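Local coordinates for protein putative methyltransferase (Emericella variicolor, PDB 7DMB) that probably transfers a methyl group from S-adenosylmethionine as a trans-acting partner of a polyketide synthase in calbistrin biosynthesis, at residues P289-T294 / D336-G341; K264-Q269 / L295-T300. One frame throughout, in Å; residues are numbered along the deposited sequence.

How the contacts relate
Along the chain, strand 255-259 leads into the loop holding 264-269. The chain then runs through strand 276-282, passes 289-294, which leads into helix 291-301, and continues directly into 295-300 on that helix. Contact 2 closes the shorter loop, with 25 residues between its segments, when this helix meets 264-269. Contact 1 closes later, with 41 residues between its segments, when the loop residues 336-341 return to the start of the same helix. The two closures cross rather than nest. Their centres are about 17 Å apart. Together they tie helix 291-301 to two loops of the methyltransferase fold, one at its N-terminal end and one alongside its later turns.

Contact 1: residues P289-T294 / D336-G341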
loop_
_atom_site.group_PDB
_atom_site.type_symbol
_atom_site.label_atom_id
_atom_site.label_comp_id
_atom_site.label_asym_id
_atom_site.label_seq_id
_atom_site.Cartn_x
_atom_site.Cartn_y
_atom_site.Cartn_z
ATOM N N PRO A 289 7.059 13.486 -1.394
ATOM C CA PRO A 289 6.693 14.572 -2.321
ATOM C C PRO A 289 7.313 14.460 -3.706
ATOM O O PRO A 289 6.718 14.947 -4.680
ATOM C CB PRO A 289 7.157 15.847 -1.593
ATOM C CG PRO A 289 8.059 15.397 -0.504
ATOM C CD PRO A 289 7.695 13.987 -0.163
ATOM N N CYS A 290 8.465 13.819 -3.847
ATOM C CA CYS A 290 9.157 13.831 -5.128
ATOM C C CYS A 290 9.739 12.438 -5.332
ATOM O O CYS A 290 10.687 12.054 -4.645
ATOM C CB CYS A 290 10.245 14.918 -5.128
ATOM S SG CYS A 290 11.336 14.937 -6.558
ATOM N N LEU A 291 9.163 11.669 -6.252
ATOM C CA LEU A 291 9.515 10.254 -6.323
ATOM C C LEU A 291 10.966 10.053 -6.740
ATOM O O LEU A 291 11.633 9.136 -6.248
ATOM C CB LEU A 291 8.578 9.510 -7.275
ATOM C CG LEU A 291 7.107 9.539 -6.885
ATOM C CD1 LEU A 291 6.341 8.610 -7.775
ATOM C CD2 LEU A 291 6.944 9.161 -5.398
ATOM N N VAL A 292 11.471 10.891 -7.654
ATOM C CA VAL A 292 12.836 10.714 -8.143
ATOM C C VAL A 292 13.847 10.936 -7.018
ATOM O O VAL A 292 14.792 10.155 -6.851
ATOM C CB VAL A 292 13.096 11.640 -9.346
ATOM C CG1 VAL A 292 14.567 11.630 -9.717
ATOM C CG2 VAL A 292 12.246 11.209 -10.542
ATOM N N GLU A 293 13.668 11.990 -6.223
ATOM C CA GLU A 293 14.561 12.201 -5.087
ATOM C C GLU A 293 14.443 11.061 -4.087
ATOM O O GLU A 293 15.448 10.606 -3.519
ATOM C CB GLU A 293 14.249 13.539 -4.422
ATOM C CG GLU A 293 15.100 14.698 -4.929
ATOM C CD GLU A 293 14.720 16.011 -4.268
ATOM O OE1 GLU A 293 14.412 15.986 -3.057
ATOM O OE2 GLU A 293 14.730 17.064 -4.950
ATOM N N THR A 294 13.221 10.570 -3.886
ATOM C CA THR A 294 12.989 9.409 -3.033
ATOM C C THR A 294 13.709 8.181 -3.559
ATOM O O THR A 294 14.359 7.449 -2.799
ATOM C CB THR A 294 11.497 9.132 -2.940
ATOM O OG1 THR A 294 10.913 10.090 -2.058
ATOM C CG2 THR A 294 11.238 7.695 -2.439
ATOM N N ASP A 336 4.870 17.137 -8.690
ATOM C CA ASP A 336 5.689 15.955 -8.945
ATOM C C ASP A 336 5.111 15.135 -10.094
ATOM O O ASP A 336 5.284 13.912 -10.153
ATOM C CB ASP A 336 5.814 15.095 -7.687
ATOM C CG ASP A 336 6.949 14.100 -7.779
ATOM O OD1 ASP A 336 8.057 14.525 -8.156
ATOM O OD2 ASP A 336 6.738 12.895 -7.495
ATOM N N GLY A 337 4.405 15.800 -11.005
ATOM C CA GLY A 337 3.884 15.119 -12.173
ATOM C C GLY A 337 2.833 14.087 -11.850
ATOM O O GLY A 337 2.685 13.112 -12.593
ATOM N N ARG A 338 2.105 14.274 -10.746
ATOM C CA ARG A 338 1.121 13.321 -10.239
ATOM C C ARG A 338 -0.152 14.095 -9.891
ATOM O O ARG A 338 -0.601 14.135 -8.745
ATOM C CB ARG A 338 1.654 12.564 -9.020
ATOM C CG ARG A 338 2.861 11.679 -9.307
ATOM C CD ARG A 338 3.258 10.879 -8.059
ATOM N NE ARG A 338 4.068 11.666 -7.128
ATOM C CZ ARG A 338 4.169 11.430 -5.822
ATOM N NH1 ARG A 338 3.504 10.431 -5.269
ATOM N NH2 ARG A 338 4.938 12.197 -5.056
ATOM N N ALA A 339 -0.732 14.740 -10.907
ATOM C CA ALA A 339 -1.893 15.596 -10.681
ATOM C C ALA A 339 -3.108 14.793 -10.232
ATOM O O ALA A 339 -3.842 15.225 -9.336
ATOM C CB ALA A 339 -2.214 16.393 -11.948
ATOM N N GLY A 340 -3.332 13.622 -10.831
ATOM C CA GLY A 340 -4.474 12.799 -10.492
ATOM C C GLY A 340 -4.428 12.149 -9.116
ATOM O O GLY A 340 -5.438 11.575 -8.699
ATOM N N GLY A 341 -3.306 12.221 -8.411
ATOM C CA GLY A 341 -3.180 11.588 -7.114
ATOM C C GLY A 341 -1.816 10.948 -6.951
ATOM O O GLY A 341 -1.077 10.781 -7.922
HETATM O O HOH W 1 9.604 12.725 -9.172
#
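Asp336 OD2 is gripped from both segments, by the backbone N of Leu291 and by NE of Arg338. The site lies at the start of helix 291-301 in the SAM-dependent methyltransferase fold. Cys290 is the N-cap residue, and Leu291 N belongs to the first turn. Leu291 N reaches OD2 at 3.0 Å with an N-H...O angle of 157°. It comes from the syn side, 32° out of the carboxylate plane. Arg338 NE meets the anti lone pair of the same oxygen, also at 3.0 Å, as part of a salt bridge. Arg352 of helix 346-355 makes a second salt bridge to OD2. The other oxygen, OD1, takes a bond from a water at 2.6 Å. That water in turn accepts from Val292 N, so the carboxylate serves two successive amides of the helix start, one directly and one through water. The cationic neighbours and the helix N terminus probably both favour the ionised carboxylate.

The Arg338 side chain bends at chi3 (-81°), which brings one face of its guanidinium against Leu291. CD2 of Leu291 sits over that face, 3.6 Å from Arg338 CZ and displaced toward the rim. At the guanidinium edge, NH2 gives a weak bond to Pro289 O. Its stronger partner is Thr288 O, while NH1 bonds His286 O and Pro342 O. The side chain of Pro289 is about 6 Å from the bound S-adenosylhomocysteine. Beside the carboxylate, Cys290 SG lies 3.7 Å from Asp336 OD1.

Contact 2: residues K264-Q269 / L295-T300; sequences KDPVEQ and LKNVRT
Asn297 projects from helix 291-301 toward the loop 264-269 and meets it with every atom of its side chain. CB lies 3.8 Å from Pro266 CD, against the proline ring. CG sits beside the backbone carbonyl of Lys264. With chi1 at -72°, CG is anti to its own carbonyl carbon, and the amide lies along the extended backbone from Lys264 to Pro266. OD1 points to the Pro266 end of this run, 3.7 Å from CD and nearly as close to Asp265 CA. ND2 faces the Lys264 end. It is 3.2 Å from Lys264 O, but the angle is too poor for a hydrogen bond. Its hydrogen bond goes instead to the carbonyl of Ile262, a residue of the S-adenosylhomocysteine site. Asn297 thus joins the helix to the backbone of a ligand-binding residue.

Pro266 CG also rests on the backbone O of Asn297 at 3.6 Å. One turn on, the contact is apolar: the Thr300 methyl CG2 touches Val267 CG2 at 3.7 Å, and these two side chains cross at about a right angle.

The loop has its own bracing. Asp265 OD2 accepts from Glu268 N at 2.9 Å, an Asx motif, while OD1 takes a weak bond from Val267 N. Gln269 NE2 reaches back to Asp265 O from above the carbonyl plane, and it also bonds Asp261 O.

The contact lies near the protein surface, though Pro266 is buried. The loop, which lies between strands 255-259 and 276-282, packs on one side of helix 291-301. From that helix Leu295 and Val298 instead meet strands 306-313 and 358-366, and Leu295 also touches helix 346-355.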
loop_
_atom_site.group_PDB
_atom_site.type_symbol
_atom_site.label_atom_id
_atom_site.label_comp_id
_atom_site.label_asym_id
_atom_site.label_seq_id
_atom_site.Cartn_x
_atom_site.Cartn_y
_atom_site.Cartn_z
ATOM N N LYS A 264 14.622 12.342 2.314
ATOM C CA LYS A 264 15.832 13.093 2.611
ATOM C C LYS A 264 17.020 12.145 2.654
ATOM O O LYS A 264 16.862 10.928 2.770
ATOM C CB LYS A 264 15.728 13.841 3.944
ATOM C CG LYS A 264 14.668 14.920 3.941
ATOM C CD LYS A 264 14.423 15.452 5.338
ATOM C CE LYS A 264 13.143 16.269 5.361
ATOM N NZ LYS A 264 13.377 17.675 5.744
ATOM N N ASP A 265 18.219 12.724 2.577
ATOM C CA ASP A 265 19.446 11.939 2.485
ATOM C C ASP A 265 19.563 10.966 3.662
ATOM O O ASP A 265 19.567 11.404 4.826
ATOM C CB ASP A 265 20.672 12.850 2.440
ATOM C CG ASP A 265 21.961 12.078 2.603
ATOM O OD1 ASP A 265 22.084 10.985 2.009
ATOM O OD2 ASP A 265 22.855 12.560 3.329
ATOM N N PRO A 266 19.655 9.656 3.408
ATOM C CA PRO A 266 19.797 8.712 4.524
ATOM C C PRO A 266 21.155 8.765 5.205
ATOM O O PRO A 266 21.221 8.535 6.424
ATOM C CB PRO A 266 19.529 7.344 3.878
ATOM C CG PRO A 266 19.585 7.548 2.425
ATOM C CD PRO A 266 19.394 8.988 2.124
ATOM N N VAL A 267 22.234 9.078 4.479
ATOM C CA VAL A 267 23.555 9.147 5.110
ATOM C C VAL A 267 23.563 10.188 6.225
ATOM O O VAL A 267 24.088 9.943 7.321
ATOM C CB VAL A 267 24.650 9.432 4.066
ATOM C CG1 VAL A 267 26.061 9.341 4.730
ATOM C CG2 VAL A 267 24.546 8.471 2.892
ATOM N N GLU A 268 22.993 11.372 5.964
ATOM C CA GLU A 268 22.960 12.405 6.998
ATOM C C GLU A 268 22.092 11.982 8.188
ATOM O O GLU A 268 22.341 12.414 9.324
ATOM C CB GLU A 268 22.483 13.734 6.390
ATOM C CG GLU A 268 22.481 14.967 7.337
ATOM C CD GLU A 268 23.876 15.366 7.839
ATOM O OE1 GLU A 268 24.882 15.078 7.151
ATOM O OE2 GLU A 268 23.962 15.964 8.936
ATOM N N GLN A 269 21.095 11.120 7.956
ATOM C CA GLN A 269 20.259 10.586 9.031
ATOM C C GLN A 269 20.917 9.447 9.807
ATOM O O GLN A 269 20.295 8.928 10.741
ATOM C CB GLN A 269 18.912 10.109 8.470
ATOM C CG GLN A 269 18.097 11.217 7.801
ATOM C CD GLN A 269 16.806 10.705 7.216
ATOM O OE1 GLN A 269 15.887 10.312 7.949
ATOM N NE2 GLN A 269 16.732 10.680 5.890
ATOM N N LEU A 295 13.585 7.919 -4.860
ATOM C CA LEU A 295 14.258 6.751 -5.409
ATOM C C LEU A 295 15.787 6.911 -5.393
ATOM O O LEU A 295 16.503 5.932 -5.155
ATOM C CB LEU A 295 13.702 6.461 -6.812
ATOM C CG LEU A 295 12.241 5.964 -6.837
ATOM C CD1 LEU A 295 11.562 6.127 -8.190
ATOM C CD2 LEU A 295 12.131 4.509 -6.397
ATOM N N LYS A 296 16.309 8.132 -5.589
ATOM C CA LYS A 296 17.752 8.346 -5.446
ATOM C C LYS A 296 18.217 8.088 -4.018
ATOM O O LYS A 296 19.355 7.637 -3.800
ATOM C CB LYS A 296 18.143 9.770 -5.856
ATOM C CG LYS A 296 17.974 10.099 -7.349
ATOM C CD LYS A 296 18.308 11.577 -7.651
ATOM C CE LYS A 296 18.267 11.861 -9.152
ATOM N NZ LYS A 296 18.826 13.192 -9.504
ATOM N N ASN A 297 17.367 8.370 -3.033
ATOM C CA ASN A 297 17.738 8.074 -1.653
ATOM C C ASN A 297 17.692 6.576 -1.383
ATOM O O ASN A 297 18.530 6.061 -0.630
ATOM C CB ASN A 297 16.840 8.840 -0.684
ATOM C CG ASN A 297 17.140 10.336 -0.670
ATOM O OD1 ASN A 297 18.263 10.765 -0.972
ATOM N ND2 ASN A 297 16.132 11.139 -0.337
ATOM N N VAL A 298 16.760 5.852 -2.017
ATOM C CA VAL A 298 16.786 4.393 -1.923
ATOM C C VAL A 298 18.065 3.840 -2.552
ATOM O O VAL A 298 18.683 2.913 -2.019
ATOM C CB VAL A 298 15.530 3.783 -2.569
ATOM C CG1 VAL A 298 15.667 2.269 -2.655
ATOM C CG2 VAL A 298 14.285 4.147 -1.777
ATOM N N ARG A 299 18.477 4.392 -3.700
ATOM C CA ARG A 299 19.668 3.891 -4.383
ATOM C C ARG A 299 20.926 4.120 -3.553
ATOM O O ARG A 299 21.832 3.273 -3.528
ATOM C CB ARG A 299 19.823 4.559 -5.752
ATOM C CG ARG A 299 21.052 4.060 -6.534
ATOM C CD ARG A 299 21.594 5.126 -7.462
ATOM N NE ARG A 299 22.115 4.575 -8.713
ATOM C CZ ARG A 299 23.408 4.382 -8.969
ATOM N NH1 ARG A 299 24.324 4.681 -8.049
ATOM N NH2 ARG A 299 23.785 3.877 -10.139
ATOM N N THR A 300 21.002 5.268 -2.878
ATOM C CA THR A 300 22.129 5.546 -1.990
ATOM C C THR A 300 22.336 4.418 -0.984
ATOM O O THR A 300 23.477 4.043 -0.687
ATOM C CB THR A 300 21.904 6.885 -1.276
ATOM O OG1 THR A 300 22.021 7.945 -2.231
ATOM C CG2 THR A 300 22.906 7.106 -0.160
#